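4-oxalmesaconate hydratase (Pseudomonas putida, PDB 5CGZ) catalyses a zinc-dependent step of gallate degradation, turning the enol of oxalomesaconate into 4-carboxy-4-hydroxy-2-oxoadipate. Local coordinates at residues A12-R17 with V34-F39; G43-L48 with A57-A62. All coordinates share one frame; numbering follows the deposited sequence. Where two conformers were deposited one is given.

Interaction 1. Residues A12-R17 with V34-F39; sequences ADFVWR and VVCLSF. With ZN (zinc ion), chain C.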
loop_
_atom_site.group_PDB
_atom_site.type_symbol
_atom_site.label_atom_id
_atom_site.label_comp_id
_atom_site.label_asym_id
_atom_site.label_seq_id
_atom_site.Cartn_x
_atom_site.Cartn_y
_atom_site.Cartn_z
ATOM N N ALA A 12 -26.524 0.194 -17.217
ATOM C CA ALA A 12 -25.762 1.110 -18.077
ATOM C C ALA A 12 -24.238 0.918 -18.010
ATOM O O ALA A 12 -23.501 1.320 -18.917
ATOM C CB ALA A 12 -26.108 2.558 -17.740
ATOM N N ASP A 13 -23.766 0.300 -16.940
ATOM C CA ASP A 13 -22.333 0.231 -16.704
ATOM C C ASP A 13 -21.540 -0.434 -17.824
ATOM O O ASP A 13 -20.464 0.044 -18.172
ATOM C CB ASP A 13 -22.066 -0.480 -15.382
ATOM C CG ASP A 13 -22.268 0.439 -14.196
ATOM O OD1 ASP A 13 -23.082 0.115 -13.308
ATOM O OD2 ASP A 13 -21.598 1.494 -14.163
ATOM N N PHE A 14 -22.051 -1.518 -18.401
ATOM C CA PHE A 14 -21.266 -2.203 -19.420
ATOM C C PHE A 14 -21.110 -1.317 -20.652
ATOM O O PHE A 14 -20.159 -1.477 -21.410
ATOM C CB PHE A 14 -21.878 -3.573 -19.795
ATOM C CG PHE A 14 -23.121 -3.495 -20.656
ATOM C CD1 PHE A 14 -24.383 -3.418 -20.079
ATOM C CD2 PHE A 14 -23.027 -3.550 -22.041
ATOM C CE1 PHE A 14 -25.534 -3.366 -20.872
ATOM C CE2 PHE A 14 -24.171 -3.498 -22.846
ATOM C CZ PHE A 14 -25.428 -3.405 -22.260
ATOM N N VAL A 15 -22.024 -0.366 -20.839
ATOM C CA VAL A 15 -21.936 0.518 -21.999
ATOM C C VAL A 15 -20.823 1.553 -21.805
ATOM O O VAL A 15 -19.950 1.681 -22.654
ATOM C CB VAL A 15 -23.288 1.232 -22.286
ATOM C CG1 VAL A 15 -23.144 2.218 -23.446
ATOM C CG2 VAL A 15 -24.370 0.205 -22.600
ATOM N N TRP A 16 -20.831 2.269 -20.682
ATOM C CA TRP A 16 -19.784 3.264 -20.421
ATOM C C TRP A 16 -18.392 2.647 -20.357
ATOM O O TRP A 16 -17.425 3.215 -20.875
ATOM C CB TRP A 16 -20.018 4.005 -19.101
ATOM C CG TRP A 16 -21.386 4.576 -18.868
ATOM C CD1 TRP A 16 -22.232 4.271 -17.839
ATOM C CD2 TRP A 16 -22.048 5.582 -19.647
ATOM N NE1 TRP A 16 -23.386 5.016 -17.938
ATOM C CE2 TRP A 16 -23.299 5.826 -19.038
ATOM C CE3 TRP A 16 -21.705 6.301 -20.798
ATOM C CZ2 TRP A 16 -24.212 6.751 -19.547
ATOM C CZ3 TRP A 16 -22.611 7.223 -21.300
ATOM C CH2 TRP A 16 -23.850 7.436 -20.676
ATOM N N ARG A 17 -18.295 1.488 -19.714
ATOM C CA ARG A 17 -17.006 0.972 -19.236
ATOM C C ARG A 17 -16.452 -0.196 -20.037
ATOM O O ARG A 17 -15.263 -0.493 -19.938
ATOM C CB ARG A 17 -17.135 0.541 -17.763
ATOM C CG ARG A 17 -17.790 1.600 -16.918
ATOM C CD ARG A 17 -17.828 1.313 -15.419
ATOM N NE ARG A 17 -18.840 2.214 -14.881
ATOM C CZ ARG A 17 -18.663 3.524 -14.750
ATOM N NH1 ARG A 17 -17.487 4.073 -15.050
ATOM N NH2 ARG A 17 -19.651 4.278 -14.303
ATOM N N VAL A 34 -23.399 -10.432 -21.655
ATOM C CA VAL A 34 -23.469 -9.470 -20.566
ATOM C C VAL A 34 -24.536 -9.877 -19.550
ATOM O O VAL A 34 -25.687 -10.141 -19.916
ATOM C CB VAL A 34 -23.783 -8.055 -21.093
ATOM C CG1 VAL A 34 -23.944 -7.055 -19.947
ATOM C CG2 VAL A 34 -22.692 -7.599 -22.041
ATOM N N VAL A 35 -24.146 -9.946 -18.281
ATOM C CA VAL A 35 -25.113 -10.037 -17.194
ATOM C C VAL A 35 -25.241 -8.673 -16.511
ATOM O O VAL A 35 -24.252 -8.141 -15.998
ATOM C CB VAL A 35 -24.719 -11.078 -16.133
ATOM C CG1 VAL A 35 -25.673 -11.002 -14.944
ATOM C CG2 VAL A 35 -24.699 -12.480 -16.718
ATOM N N CYS A 36 -26.450 -8.112 -16.518
ATOM C CA CYS A 36 -26.769 -6.922 -15.729
ATOM C C CYS A 36 -27.478 -7.342 -14.454
ATOM O O CYS A 36 -28.616 -7.808 -14.502
ATOM C CB CYS A 36 -27.654 -5.960 -16.512
ATOM S SG CYS A 36 -26.931 -5.340 -18.031
ATOM N N LEU A 37 -26.819 -7.177 -13.313
ATOM C CA LEU A 37 -27.378 -7.678 -12.063
ATOM C C LEU A 37 -28.631 -6.896 -11.672
ATOM O O LEU A 37 -29.571 -7.456 -11.102
ATOM C CB LEU A 37 -26.333 -7.625 -10.943
ATOM C CG LEU A 37 -25.107 -8.530 -11.144
ATOM C CD1 LEU A 37 -24.034 -8.243 -10.097
ATOM C CD2 LEU A 37 -25.499 -10.001 -11.119
ATOM N N SER A 38 -28.639 -5.604 -11.987
ATOM C CA SER A 38 -29.793 -4.749 -11.716
ATOM C C SER A 38 -29.911 -3.738 -12.844
ATOM O O SER A 38 -29.105 -3.755 -13.766
ATOM C CB SER A 38 -29.656 -4.040 -10.363
ATOM O OG SER A 38 -28.760 -2.942 -10.460
ATOM N N PHE A 39 -30.899 -2.854 -12.778
ATOM C CA PHE A 39 -31.075 -1.861 -13.832
ATOM C C PHE A 39 -30.576 -0.475 -13.433
ATOM O O PHE A 39 -30.662 0.464 -14.230
ATOM C CB PHE A 39 -32.553 -1.763 -14.233
ATOM C CG PHE A 39 -33.112 -3.029 -14.834
ATOM C CD1 PHE A 39 -32.955 -3.302 -16.186
ATOM C CD2 PHE A 39 -33.810 -3.932 -14.049
ATOM C CE1 PHE A 39 -33.474 -4.457 -16.743
ATOM C CE2 PHE A 39 -34.336 -5.095 -14.595
ATOM C CZ PHE A 39 -34.173 -5.358 -15.943
HETATM ZN ZN ZN C . -23.308 1.408 -11.803
HETATM O O HOH W 1 -28.025 1.770 -15.114
HETATM O O HOH W 2 -22.793 3.705 -12.621
#
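F14, in the first turn of helix 13-27, faces V34 on strand 31-36 across a CA-CA distance of 7.7 Å, and no direct hydrogen bond joins 12-17 to 34-39. The joint lies inside the beta-alpha-beta unit formed by strand 3-8, helix 13-27 and strand 31-36, with the helix laid against the parallel part of a Rossmann-like sheet. V34 CG1 stands over one face of the F14 ring, 3.9 Å from its centroid and 23° off the normal, a CH-pi contact displaced toward the rim. The opposite face carries V15 CG2, which sandwiches the ring between its own helix neighbour and the strand. F14 CG sits between the backbone N and the carbonyl carbon; with CG there (chi1 75°), the F14 and V34 side chains cross at about a right angle. Farther along the ring, C36 SG approaches F14 CE1 obliquely at 3.7 Å, a sulfur-aromatic contact. With an alanine here, V34 CG1 and C36 SG would probably lose their aromatic cover and a gap would open between helix and strand.

Apart from this apolar patch, water 1 takes a hydrogen bond from A12 N at 3.0 Å and gives one to F39 O at 3.1 Å, bridging the two segments. D13, the residue before F14, turns to the metal: its OD1 binds zinc at 2.0 Å, with H10, E44 and H123 as further ligands. R17 NE makes a nearly straight salt-bridge bond to D13 OD2 (2.9 Å, 166°), arriving on the anti side and tilted out of the carboxylate plane, while Y199 and E158 hold R17 NH1. The helix start thus has two chemistries: the F14 ring packs it on the sheet, and R17, as second shell, probably steadies the carboxylate that grips the metal.

Interaction 2. Residues G43-L48 with A57-A62; sequences GESAKL and AKVKDA. With ZN (zinc ion), chain C.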
loop_
_atom_site.group_PDB
_atom_site.type_symbol
_atom_site.label_atom_id
_atom_site.label_comp_id
_atom_site.label_asym_id
_atom_site.label_seq_id
_atom_site.Cartn_x
_atom_site.Cartn_y
_atom_site.Cartn_z
ATOM N N GLY A 43 -30.705 4.294 -8.197
ATOM C CA GLY A 43 -29.587 5.210 -8.026
ATOM C C GLY A 43 -28.892 5.721 -9.278
ATOM O O GLY A 43 -28.013 6.570 -9.188
ATOM N N GLU A 44 -29.259 5.198 -10.445
ATOM C CA GLU A 44 -28.644 5.638 -11.698
ATOM C C GLU A 44 -29.720 6.037 -12.716
ATOM O O GLU A 44 -29.551 5.847 -13.922
ATOM C CB GLU A 44 -27.732 4.538 -12.279
ATOM C CG GLU A 44 -26.560 4.112 -11.363
ATOM C CD GLU A 44 -25.533 3.197 -12.061
ATOM O OE1 GLU A 44 -25.824 2.686 -13.163
ATOM O OE2 GLU A 44 -24.422 2.993 -11.513
ATOM N N SER A 45 -30.823 6.598 -12.226
ATOM C CA SER A 45 -31.946 6.952 -13.096
ATOM C C SER A 45 -32.614 8.275 -12.720
ATOM O O SER A 45 -33.836 8.394 -12.773
ATOM C CB SER A 45 -32.985 5.828 -13.065
ATOM O OG SER A 45 -32.436 4.611 -13.548
ATOM N N ALA A 46 -31.807 9.265 -12.351
ATOM C CA ALA A 46 -32.317 10.536 -11.838
ATOM C C ALA A 46 -33.263 11.250 -12.812
ATOM O O ALA A 46 -34.306 11.758 -12.403
ATOM C CB ALA A 46 -31.151 11.454 -11.473
ATOM N N LYS A 47 -32.896 11.291 -14.090
ATOM C CA LYS A 47 -33.723 11.948 -15.097
ATOM C C LYS A 47 -35.142 11.396 -15.093
ATOM O O LYS A 47 -36.111 12.153 -15.123
ATOM C CB LYS A 47 -33.116 11.793 -16.486
ATOM C CG LYS A 47 -31.938 12.709 -16.761
ATOM C CD LYS A 47 -32.377 14.149 -16.961
ATOM C CE LYS A 47 -31.374 14.919 -17.821
ATOM N NZ LYS A 47 -30.035 15.013 -17.182
ATOM N N LEU A 48 -35.263 10.074 -15.035
ATOM C CA LEU A 48 -36.583 9.457 -15.022
ATOM C C LEU A 48 -37.355 9.802 -13.752
ATOM O O LEU A 48 -38.542 10.114 -13.816
ATOM C CB LEU A 48 -36.472 7.937 -15.189
ATOM C CG LEU A 48 -36.032 7.530 -16.596
ATOM C CD1 LEU A 48 -35.966 6.024 -16.745
ATOM C CD2 LEU A 48 -36.982 8.134 -17.620
ATOM N N ALA A 57 -40.884 0.029 -11.719
ATOM C CA ALA A 57 -41.219 -0.832 -12.852
ATOM C C ALA A 57 -41.044 -0.071 -14.156
ATOM O O ALA A 57 -40.496 -0.602 -15.126
ATOM C CB ALA A 57 -42.645 -1.369 -12.731
ATOM N N LYS A 58 -41.487 1.182 -14.176
ATOM C CA LYS A 58 -41.331 1.996 -15.373
ATOM C C LYS A 58 -39.857 2.281 -15.650
ATOM O O LYS A 58 -39.418 2.258 -16.804
ATOM C CB LYS A 58 -42.093 3.312 -15.253
ATOM C CG LYS A 58 -43.626 3.196 -15.305
ATOM C CD LYS A 58 -44.218 4.589 -15.529
ATOM C CE LYS A 58 -45.614 4.750 -14.961
ATOM N NZ LYS A 58 -46.056 6.162 -15.145
ATOM N N VAL A 59 -39.090 2.551 -14.596
ATOM C CA VAL A 59 -37.665 2.820 -14.778
ATOM C C VAL A 59 -36.966 1.587 -15.340
ATOM O O VAL A 59 -36.219 1.679 -16.322
ATOM C CB VAL A 59 -36.988 3.256 -13.469
ATOM C CG1 VAL A 59 -35.485 3.449 -13.690
ATOM C CG2 VAL A 59 -37.614 4.544 -12.977
ATOM N N LYS A 60 -37.242 0.430 -14.745
ATOM C CA LYS A 60 -36.641 -0.819 -15.211
ATOM C C LYS A 60 -36.935 -1.075 -16.690
ATOM O O LYS A 60 -36.053 -1.522 -17.438
ATOM C CB LYS A 60 -37.128 -2.006 -14.370
ATOM C CG LYS A 60 -36.662 -2.005 -12.910
ATOM C CD LYS A 60 -37.139 -3.282 -12.212
ATOM C CE LYS A 60 -36.901 -3.237 -10.719
ATOM N NZ LYS A 60 -37.273 -4.536 -10.096
ATOM N N ASP A 61 -38.168 -0.796 -17.114
ATOM C CA ASP A 61 -38.538 -0.994 -18.517
ATOM C C ASP A 61 -37.691 -0.117 -19.421
ATOM O O ASP A 61 -37.171 -0.580 -20.437
ATOM C CB ASP A 61 -40.026 -0.697 -18.761
ATOM C CG ASP A 61 -40.940 -1.766 -18.192
ATOM O OD1 ASP A 61 -40.467 -2.902 -17.946
ATOM O OD2 ASP A 61 -42.139 -1.469 -17.995
ATOM N N ALA A 62 -37.560 1.156 -19.057
ATOM C CA ALA A 62 -36.761 2.076 -19.856
ATOM C C ALA A 62 -35.289 1.623 -19.893
ATOM O O ALA A 62 -34.669 1.571 -20.960
ATOM C CB ALA A 62 -36.886 3.496 -19.310
HETATM ZN ZN ZN C . -23.308 1.408 -11.803
HETATM O O HOH W 2 -22.793 3.705 -12.621
#
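V59 pushes its CG1 methyl against S45, 3.3 Å from S45 OG and 3.5 Å from S45 CB, while the same methyl lies 4.0 Å from L48 CD1. CG1 is anti to the V59 backbone N (chi1 177°), and from helix 56-74 it reaches both the serine before helix 46-50 and the leucine within it. L48 meets V59 obliquely, through its CD1 branch, which also touches A62 CB at 3.7 Å. V59 and A62 are three residues apart on one face of helix 56-74, and L48 CD1 rests against both. The two backbones come nearest at L48 and V59, with CA atoms 6.7 Å apart.

Although S45 meets a methyl here, its hydroxyl is not left without polar partners: OG is hydrogen-bonded to R63 NH1 and to G40 O. S45 occupies the N-cap position of helix 46-50, but its side chain makes no capping bond. The preceding residue, E44, binds zinc through OE2 at 2.0 Å, alongside H10, D13 and H123. A46 packs on E140 of a second subunit, which places this short helix near a subunit boundary.

No hydrogen bond or salt bridge crosses between 43-48 and 57-62. Theirs is a small van der Waals joint, L48 on V59 and A62 and a V59 methyl beside the serine side chain, and the directional grip on the turn that follows the metal ligand comes from R63, just past A62 on helix 56-74, and from the G40 carbonyl.

Overall arrangement
Interaction 1 is a buried contact, its centre about 6 Å from the centre of the chain, and packs helix 13-27 onto strand 31-36 of the central sheet. Interaction 2 lies about 20 Å from that centre, is only partly buried, and joins two helices that follow the same strand in sequence. Aromatic and sulfur contacts carry the first; aliphatic methyls and a serine carry the second. Their centres are 14 Å apart, yet both reach the same zinc, to which 12-17 contributes D13 and 43-48 contributes E44; water 2 is shared too. A second junction is apolar: F39 CD2 packs 3.6 Å from K60 CG, linking the end of 34-39 to helix 56-74.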